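Local coordinates for ferric vibriobactin ABC transporter, periplasmic ferric vibriobactin-binding protein (Vibrio cholerae, PDB 3R5T), which binds the iron-loaded siderophore vibriobactin in the periplasm and probably delivers it to an ABC transporter for uptake into the cell, at residues A[44-49]-A[83-88]; A[221-226]-A[246-251]. All coordinates share one frame; numbering follows the deposited sequence.

Contact 1: residues A[44-49]-A[83-88]; sequences VIASAA and YVEQPD
The carboxylate of E85 meets the methyl end of I45 and the methyl of A46, both on strand 44-49. All the touching from segment 83-88 is done by this one side chain. Its CG lies anti to the carbonyl carbon, and the bend that follows at chi2 (-58°) places OE2 beside the side chains of the strand. OE2 comes 3.8 Å from I45 CD1 and 4.1 Å from A46 CB, while the CG methylene of E85 sits 4.2 Å from that same A46 CB. I45 puts CG1 between its own backbone N and carbonyl carbon (chi1 52°), and together with chi2 (74°) this sets CD1 beside E85 OE2; the two side chains then run past each other in opposite directions.

The polar link is made by a water, which donates to I45 O and to E85 OE2, each at 2.7 Å. Both of its hydrogens are therefore spent bridging strand and carboxylate. The other oxygen, OE1, has a salt bridge to K69 on the adjoining strand 69-73, and the backbone O of E85 takes a bond from R25. Just beyond, Q86 leaves helical geometry with positive phi, and P87 packs on L27 as the chain turns into strand 89-93. Helix 79-85 connects parallel strands 69-73 and 89-93, which lie on opposite sides of strands 44-49 and 26-28 in the sheet: a beta-alpha-beta crossover.

Chemically, a buried carboxylate has been set against aliphatic carbon, an arrangement that needs its oxygens well provided for. The lysine and a doubly donating water do this, and both would be expected to stabilise E85 as the anion.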
ATOM      1  N   VAL A  44      -7.453  15.893   4.454  1.00 15.11           N
ATOM      2  CA  VAL A  44      -7.093  15.867   3.043  1.00 15.35           C
ATOM      3  C   VAL A  44      -8.301  16.325   2.236  1.00 19.71           C
ATOM      4  O   VAL A  44      -9.403  15.789   2.358  1.00 23.24           O
ATOM      5  CB  VAL A  44      -6.535  14.482   2.569  1.00 16.19           C
ATOM      6  CG1 VAL A  44      -7.487  13.340   2.934  1.00 17.92           C
ATOM      7  CG2 VAL A  44      -6.226  14.528   1.067  1.00 16.36           C
ATOM      8  N   ILE A  45      -8.094  17.364   1.453  1.00 16.33           N
ATOM      9  CA  ILE A  45      -9.227  18.010   0.802  1.00 17.88           C
ATOM     10  C   ILE A  45      -9.265  17.777  -0.713  1.00 16.93           C
ATOM     11  O   ILE A  45     -10.246  18.113  -1.373  1.00 19.05           O
ATOM     12  CB  ILE A  45      -9.349  19.516   1.212  1.00 19.04           C
ATOM     13  CG1 ILE A  45      -8.026  20.250   1.003  1.00 21.66           C
ATOM     14  CG2 ILE A  45      -9.765  19.624   2.672  1.00 17.49           C
ATOM     15  CD1 ILE A  45      -7.688  20.547  -0.444  1.00 22.69           C
ATOM     16  N   ALA A  46      -8.222  17.137  -1.238  1.00 17.04           N
ATOM     17  CA  ALA A  46      -8.126  16.879  -2.667  1.00 17.96           C
ATOM     18  C   ALA A  46      -7.019  15.869  -2.882  1.00 17.38           C
ATOM     19  O   ALA A  46      -6.055  15.831  -2.118  1.00 16.32           O
ATOM     20  CB  ALA A  46      -7.838  18.177  -3.441  1.00 19.15           C
ATOM     21  N   SER A  47      -7.173  15.025  -3.891  1.00 17.13           N
ATOM     22  CA  SER A  47      -6.168  14.014  -4.189  1.00 16.01           C
ATOM     23  C   SER A  47      -6.084  13.742  -5.675  1.00 16.84           C
ATOM     24  O   SER A  47      -7.110  13.607  -6.349  1.00 16.74           O
ATOM     25  CB  SER A  47      -6.490  12.705  -3.460  1.00 14.37           C
ATOM     26  OG  SER A  47      -5.606  11.673  -3.861  1.00 14.77           O
ATOM     27  N   ALA A  48      -4.855  13.644  -6.175  1.00 18.27           N
ATOM     28  CA  ALA A  48      -4.638  13.080  -7.499  1.00 17.78           C
ATOM     29  C   ALA A  48      -5.071  11.615  -7.535  1.00 14.54           C
ATOM     30  O   ALA A  48      -5.325  10.987  -6.497  1.00 14.74           O
ATOM     31  CB  ALA A  48      -3.166  13.240  -7.930  1.00 15.82           C
ATOM     32  N   ALA A  49      -5.163  11.064  -8.741  1.00 16.48           N
ATOM     33  CA  ALA A  49      -5.727   9.735  -8.943  1.00 15.76           C
ATOM     34  C   ALA A  49      -4.738   8.775  -9.604  1.00 14.94           C
ATOM     35  O   ALA A  49      -3.592   9.135  -9.908  1.00 14.96           O
ATOM     36  CB  ALA A  49      -7.017   9.836  -9.795  1.00 17.95           C
ATOM     37  N   TYR A  83      -3.316  25.641  -7.032  1.00 22.42           N
ATOM     38  CA  TYR A  83      -3.516  27.027  -6.612  1.00 22.61           C
ATOM     39  C   TYR A  83      -4.953  27.250  -6.138  1.00 23.67           C
ATOM     40  O   TYR A  83      -5.182  27.846  -5.082  1.00 24.69           O
ATOM     41  CB  TYR A  83      -3.188  28.010  -7.749  1.00 24.52           C
ATOM     42  CG  TYR A  83      -1.716  28.342  -7.892  1.00 26.29           C
ATOM     43  CD1 TYR A  83      -1.132  29.362  -7.141  1.00 27.86           C
ATOM     44  CD2 TYR A  83      -0.910  27.639  -8.776  1.00 26.30           C
ATOM     45  CE1 TYR A  83       0.217  29.669  -7.278  1.00 26.93           C
ATOM     46  CE2 TYR A  83       0.433  27.930  -8.915  1.00 25.51           C
ATOM     47  CZ  TYR A  83       0.997  28.936  -8.156  1.00 27.31           C
ATOM     48  OH  TYR A  83       2.339  29.211  -8.297  1.00 26.66           O
ATOM     49  N   VAL A  84      -5.925  26.759  -6.898  1.00 24.09           N
ATOM     50  CA  VAL A  84      -7.320  27.046  -6.561  1.00 25.58           C
ATOM     51  C   VAL A  84      -7.756  26.354  -5.265  1.00 25.85           C
ATOM     52  O   VAL A  84      -8.553  26.899  -4.505  1.00 26.89           O
ATOM     53  CB  VAL A  84      -8.283  26.720  -7.735  1.00 28.70           C
ATOM     54  CG1 VAL A  84      -9.731  26.879  -7.301  1.00 30.99           C
ATOM     55  CG2 VAL A  84      -7.974  27.607  -8.945  1.00 30.69           C
ATOM     56  N   GLU A  85      -7.216  25.168  -4.999  1.00 25.07           N
ATOM     57  CA  GLU A  85      -7.541  24.466  -3.761  1.00 26.61           C
ATOM     58  C   GLU A  85      -6.973  25.169  -2.524  1.00 26.03           C
ATOM     59  O   GLU A  85      -7.417  24.904  -1.403  1.00 25.93           O
ATOM     60  CB  GLU A  85      -7.059  23.016  -3.820  1.00 29.38           C
ATOM     61  CG  GLU A  85      -7.831  22.147  -4.805  1.00 29.50           C
ATOM     62  CD  GLU A  85      -9.319  22.115  -4.514  1.00 32.57           C
ATOM     63  OE1 GLU A  85     -10.114  22.456  -5.419  1.00 33.54           O
ATOM     64  OE2 GLU A  85      -9.702  21.774  -3.377  1.00 34.67           O
ATOM     65  N   GLN A  86      -6.000  26.055  -2.730  1.00 25.35           N
ATOM     66  CA  GLN A  86      -5.330  26.769  -1.633  1.00 26.26           C
ATOM     67  C   GLN A  86      -4.940  25.864  -0.467  1.00 25.00           C
ATOM     68  O   GLN A  86      -5.384  26.062   0.672  1.00 25.61           O
ATOM     69  CB  GLN A  86      -6.165  27.953  -1.134  1.00 30.25           C
ATOM     70  CG  GLN A  86      -6.379  29.036  -2.185  1.00 40.41           C
ATOM     71  CD  GLN A  86      -6.058  30.422  -1.670  1.00 51.14           C
ATOM     72  OE1 GLN A  86      -5.066  30.620  -0.963  1.00 53.29           O
ATOM     73  NE2 GLN A  86      -6.887  31.395  -2.031  1.00 54.50           N
ATOM     74  N   PRO A  87      -4.094  24.870  -0.741  1.00 20.65           N
ATOM     75  CA  PRO A  87      -3.691  23.944   0.321  1.00 18.49           C
ATOM     76  C   PRO A  87      -2.660  24.582   1.240  1.00 20.16           C
ATOM     77  O   PRO A  87      -2.013  25.569   0.877  1.00 20.29           O
ATOM     78  CB  PRO A  87      -3.064  22.790  -0.459  1.00 16.89           C
ATOM     79  CG  PRO A  87      -2.515  23.447  -1.696  1.00 20.26           C
ATOM     80  CD  PRO A  87      -3.464  24.547  -2.036  1.00 21.04           C
ATOM     81  N   ASP A  88      -2.507  24.024   2.436  1.00 20.04           N
ATOM     82  CA  ASP A  88      -1.421  24.424   3.323  1.00 20.92           C
ATOM     83  C   ASP A  88      -0.415  23.298   3.569  1.00 18.22           C
ATOM     84  O   ASP A  88       0.519  23.438   4.363  1.00 22.65           O
ATOM     85  CB  ASP A  88      -1.945  25.002   4.644  1.00 21.78           C
ATOM     86  CG  ASP A  88      -2.870  24.051   5.395  1.00 19.65           C
ATOM     87  OD1 ASP A  88      -3.002  22.863   5.004  1.00 19.06           O
ATOM     88  OD2 ASP A  88      -3.454  24.513   6.407  1.00 19.61           O
TER
HETATM   89  O   HOH W   1     -11.562  20.414  -2.059  1.00 27.49           O

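Contact 2: residues A[221-226]-A[246-251]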
ATOM      1  N   HIS A 221      11.599 -16.462 -13.814  1.00 17.78           N
ATOM      2  CA  HIS A 221      11.974 -16.608 -12.406  1.00 19.25           C
ATOM      3  C   HIS A 221      10.819 -17.064 -11.513  1.00 18.73           C
ATOM      4  O   HIS A 221      11.060 -17.590 -10.418  1.00 20.46           O
ATOM      5  CB  HIS A 221      12.591 -15.321 -11.847  1.00 22.58           C
ATOM      6  CG  HIS A 221      13.951 -15.007 -12.394  1.00 24.21           C
ATOM      7  ND1 HIS A 221      15.042 -15.828 -12.207  1.00 25.19           N
ATOM      8  CD2 HIS A 221      14.398 -13.945 -13.105  1.00 24.82           C
ATOM      9  CE1 HIS A 221      16.101 -15.291 -12.789  1.00 25.58           C
ATOM     10  NE2 HIS A 221      15.736 -14.147 -13.343  1.00 25.22           N
ATOM     11  N   LEU A 222       9.580 -16.828 -11.943  1.00 20.97           N
ATOM     12  CA  LEU A 222       8.427 -17.315 -11.187  1.00 19.84           C
ATOM     13  C   LEU A 222       8.494 -18.815 -10.952  1.00 21.57           C
ATOM     14  O   LEU A 222       8.040 -19.308  -9.912  1.00 21.09           O
ATOM     15  CB  LEU A 222       7.107 -16.973 -11.894  1.00 18.90           C
ATOM     16  CG  LEU A 222       6.643 -15.511 -11.912  1.00 17.61           C
ATOM     17  CD1 LEU A 222       5.360 -15.417 -12.715  1.00 20.00           C
ATOM     18  CD2 LEU A 222       6.442 -14.961 -10.491  1.00 17.31           C
ATOM     19  N   THR A 223       9.076 -19.547 -11.899  1.00 19.72           N
ATOM     20  CA  THR A 223       9.185 -20.999 -11.747  1.00 21.42           C
ATOM     21  C   THR A 223      10.101 -21.403 -10.601  1.00 22.58           C
ATOM     22  O   THR A 223      10.074 -22.548 -10.179  1.00 23.89           O
ATOM     23  CB  THR A 223       9.711 -21.695 -13.015  1.00 22.58           C
ATOM     24  OG1 THR A 223      11.072 -21.308 -13.250  1.00 21.32           O
ATOM     25  CG2 THR A 223       8.847 -21.361 -14.229  1.00 21.33           C
ATOM     26  N   GLN A 224      10.905 -20.459 -10.106  1.00 22.85           N
ATOM     27  CA  GLN A 224      11.896 -20.756  -9.071  1.00 23.65           C
ATOM     28  C   GLN A 224      11.396 -20.483  -7.660  1.00 22.50           C
ATOM     29  O   GLN A 224      12.110 -20.758  -6.689  1.00 22.45           O
ATOM     30  CB  GLN A 224      13.185 -19.978  -9.346  1.00 25.67           C
ATOM     31  CG  GLN A 224      13.810 -20.342 -10.694  1.00 28.18           C
ATOM     32  CD  GLN A 224      15.024 -19.490 -11.042  1.00 31.10           C
ATOM     33  OE1 GLN A 224      14.912 -18.289 -11.251  1.00 30.69           O
ATOM     34  NE2 GLN A 224      16.191 -20.125 -11.126  1.00 34.30           N
ATOM     35  N   LEU A 225      10.174 -19.971  -7.538  1.00 20.11           N
ATOM     36  CA  LEU A 225       9.610 -19.697  -6.212  1.00 21.51           C
ATOM     37  C   LEU A 225       9.390 -20.997  -5.432  1.00 24.86           C
ATOM     38  O   LEU A 225       8.921 -21.996  -5.980  1.00 25.66           O
ATOM     39  CB  LEU A 225       8.313 -18.888  -6.338  1.00 20.82           C
ATOM     40  CG  LEU A 225       8.506 -17.477  -6.888  1.00 24.57           C
ATOM     41  CD1 LEU A 225       7.164 -16.846  -7.259  1.00 25.25           C
ATOM     42  CD2 LEU A 225       9.237 -16.620  -5.875  1.00 24.04           C
ATOM     43  N   GLN A 226       9.739 -20.998  -4.149  1.00 25.07           N
ATOM     44  CA  GLN A 226       9.701 -22.247  -3.396  1.00 28.49           C
ATOM     45  C   GLN A 226       8.565 -22.361  -2.381  1.00 26.72           C
ATOM     46  O   GLN A 226       8.290 -23.457  -1.877  1.00 26.98           O
ATOM     47  CB  GLN A 226      11.044 -22.505  -2.703  1.00 30.73           C
ATOM     48  CG  GLN A 226      12.241 -22.611  -3.645  1.00 36.86           C
ATOM     49  CD  GLN A 226      12.331 -23.954  -4.367  1.00 42.57           C
ATOM     50  OE1 GLN A 226      13.412 -24.365  -4.801  1.00 46.55           O
ATOM     51  NE2 GLN A 226      11.202 -24.640  -4.498  1.00 41.04           N
ATOM     52  N   ASP A 246      -1.479 -21.758 -15.293  1.00 25.02           N
ATOM     53  CA  ASP A 246      -0.400 -21.393 -16.199  1.00 21.66           C
ATOM     54  C   ASP A 246       0.503 -22.613 -16.348  1.00 24.03           C
ATOM     55  O   ASP A 246       1.150 -23.012 -15.392  1.00 25.51           O
ATOM     56  CB  ASP A 246       0.382 -20.215 -15.623  1.00 21.62           C
ATOM     57  CG  ASP A 246       1.536 -19.778 -16.504  1.00 22.39           C
ATOM     58  OD1 ASP A 246       1.978 -20.566 -17.362  1.00 23.12           O
ATOM     59  OD2 ASP A 246       2.014 -18.638 -16.326  1.00 22.51           O
ATOM     60  N   PRO A 247       0.548 -23.211 -17.548  1.00 24.26           N
ATOM     61  CA  PRO A 247       1.254 -24.489 -17.719  1.00 25.88           C
ATOM     62  C   PRO A 247       2.731 -24.404 -17.358  1.00 25.71           C
ATOM     63  O   PRO A 247       3.303 -25.386 -16.889  1.00 24.72           O
ATOM     64  CB  PRO A 247       1.104 -24.791 -19.221  1.00 26.25           C
ATOM     65  CG  PRO A 247      -0.014 -23.963 -19.669  1.00 29.77           C
ATOM     66  CD  PRO A 247      -0.014 -22.727 -18.821  1.00 26.11           C
ATOM     67  N   ILE A 248       3.344 -23.251 -17.589  1.00 22.67           N
ATOM     68  CA  ILE A 248       4.751 -23.086 -17.254  1.00 23.81           C
ATOM     69  C   ILE A 248       5.000 -23.245 -15.744  1.00 21.23           C
ATOM     70  O   ILE A 248       6.043 -23.761 -15.337  1.00 24.55           O
ATOM     71  CB  ILE A 248       5.289 -21.730 -17.769  1.00 26.35           C
ATOM     72  CG1 ILE A 248       5.129 -21.625 -19.295  1.00 27.85           C
ATOM     73  CG2 ILE A 248       6.735 -21.515 -17.322  1.00 25.92           C
ATOM     74  CD1 ILE A 248       5.944 -22.611 -20.068  1.00 30.75           C
ATOM     75  N   LEU A 249       4.025 -22.852 -14.927  1.00 23.27           N
ATOM     76  CA  LEU A 249       4.178 -22.860 -13.467  1.00 23.43           C
ATOM     77  C   LEU A 249       3.660 -24.137 -12.793  1.00 26.77           C
ATOM     78  O   LEU A 249       3.562 -24.208 -11.568  1.00 26.35           O
ATOM     79  CB  LEU A 249       3.461 -21.639 -12.867  1.00 21.19           C
ATOM     80  CG  LEU A 249       3.803 -20.289 -13.498  1.00 21.06           C
ATOM     81  CD1 LEU A 249       3.001 -19.163 -12.843  1.00 19.86           C
ATOM     82  CD2 LEU A 249       5.297 -20.017 -13.417  1.00 21.50           C
ATOM     83  N   LYS A 250       3.367 -25.156 -13.593  1.00 27.75           N
ATOM     84  CA  LYS A 250       2.663 -26.334 -13.105  1.00 30.13           C
ATOM     85  C   LYS A 250       3.351 -27.022 -11.924  1.00 28.13           C
ATOM     86  O   LYS A 250       2.695 -27.673 -11.108  1.00 31.13           O
ATOM     87  CB  LYS A 250       2.424 -27.334 -14.252  1.00 30.94           C
ATOM     88  CG  LYS A 250       3.694 -27.878 -14.919  1.00 30.12           C
ATOM     89  CD  LYS A 250       3.400 -29.049 -15.878  1.00 32.12           C
ATOM     90  CE  LYS A 250       2.838 -28.585 -17.214  1.00 31.91           C
ATOM     91  NZ  LYS A 250       3.841 -27.919 -18.097  1.00 35.21           N
ATOM     92  N   ASN A 251       4.662 -26.858 -11.824  1.00 26.69           N
ATOM     93  CA  ASN A 251       5.420 -27.560 -10.788  1.00 28.08           C
ATOM     94  C   ASN A 251       5.741 -26.709  -9.553  1.00 27.94           C
ATOM     95  O   ASN A 251       6.472 -27.143  -8.658  1.00 32.10           O
ATOM     96  CB  ASN A 251       6.677 -28.189 -11.390  1.00 31.03           C
ATOM     97  CG  ASN A 251       6.352 -29.352 -12.300  1.00 30.96           C
ATOM     98  OD1 ASN A 251       5.493 -30.176 -11.980  1.00 32.25           O
ATOM     99  ND2 ASN A 251       7.024 -29.424 -13.446  1.00 31.40           N
TER
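Next to L222 and T223, which carry this contact, the flat group to look at is the imidazole of H221. It stacks with the ring of W204, and at its edge ND1 donates to Q224 OE1 at 2.6 Å. The bond is nearly straight (166°) and lies close to the ring plane, so it helps fix the ring's rotation. On the other segment, D246 OD1 accepts from I248 N at 3.0 Å, an Asx turn that starts the 3-10 segment; its OD2 is held by the hydroxyls of Y219 and Y170.

The contact itself is mainly aliphatic. L249 CD2 touches both L222 CB and T223 CG2, at 3.9 Å each. T223 CG2 also meets I248 CG2 at 3.7 Å. The chi1 of T223 (67°) puts OG1 at E220 O, to which it is hydrogen-bonded, and sets CG2, beside the backbone N, against I248 and L249.

The buried side continues into the lobe: L222 packs on V168 of strand 165-169 and on Y170, and L249 on I255 of helix 253-256. The contact therefore joins the loop before strand 229-233 to the one linking helices 237-244 and 253-256.

In the fold
Contact 1 and contact 2 lie on opposite sides of the chain's centre, their own centres 45 Å apart and their nearest atoms about 26 Å apart. They follow one another along the chain: contact 1 belongs to the parallel sheet of the first lobe, contact 2 to the mixed-sheet second lobe, and helix 137-155 comes between the two sheets in sequence. This two-lobed build, with a long helix joining the lobes, is that of the family's siderophore-binding proteins. Ferric vibriobactin sits between the lobes. Of contact 2, the L222 side chain is about 10 Å from it, so this packing does not touch the ligand directly; any second-shell influence on the pocket remains only a possibility.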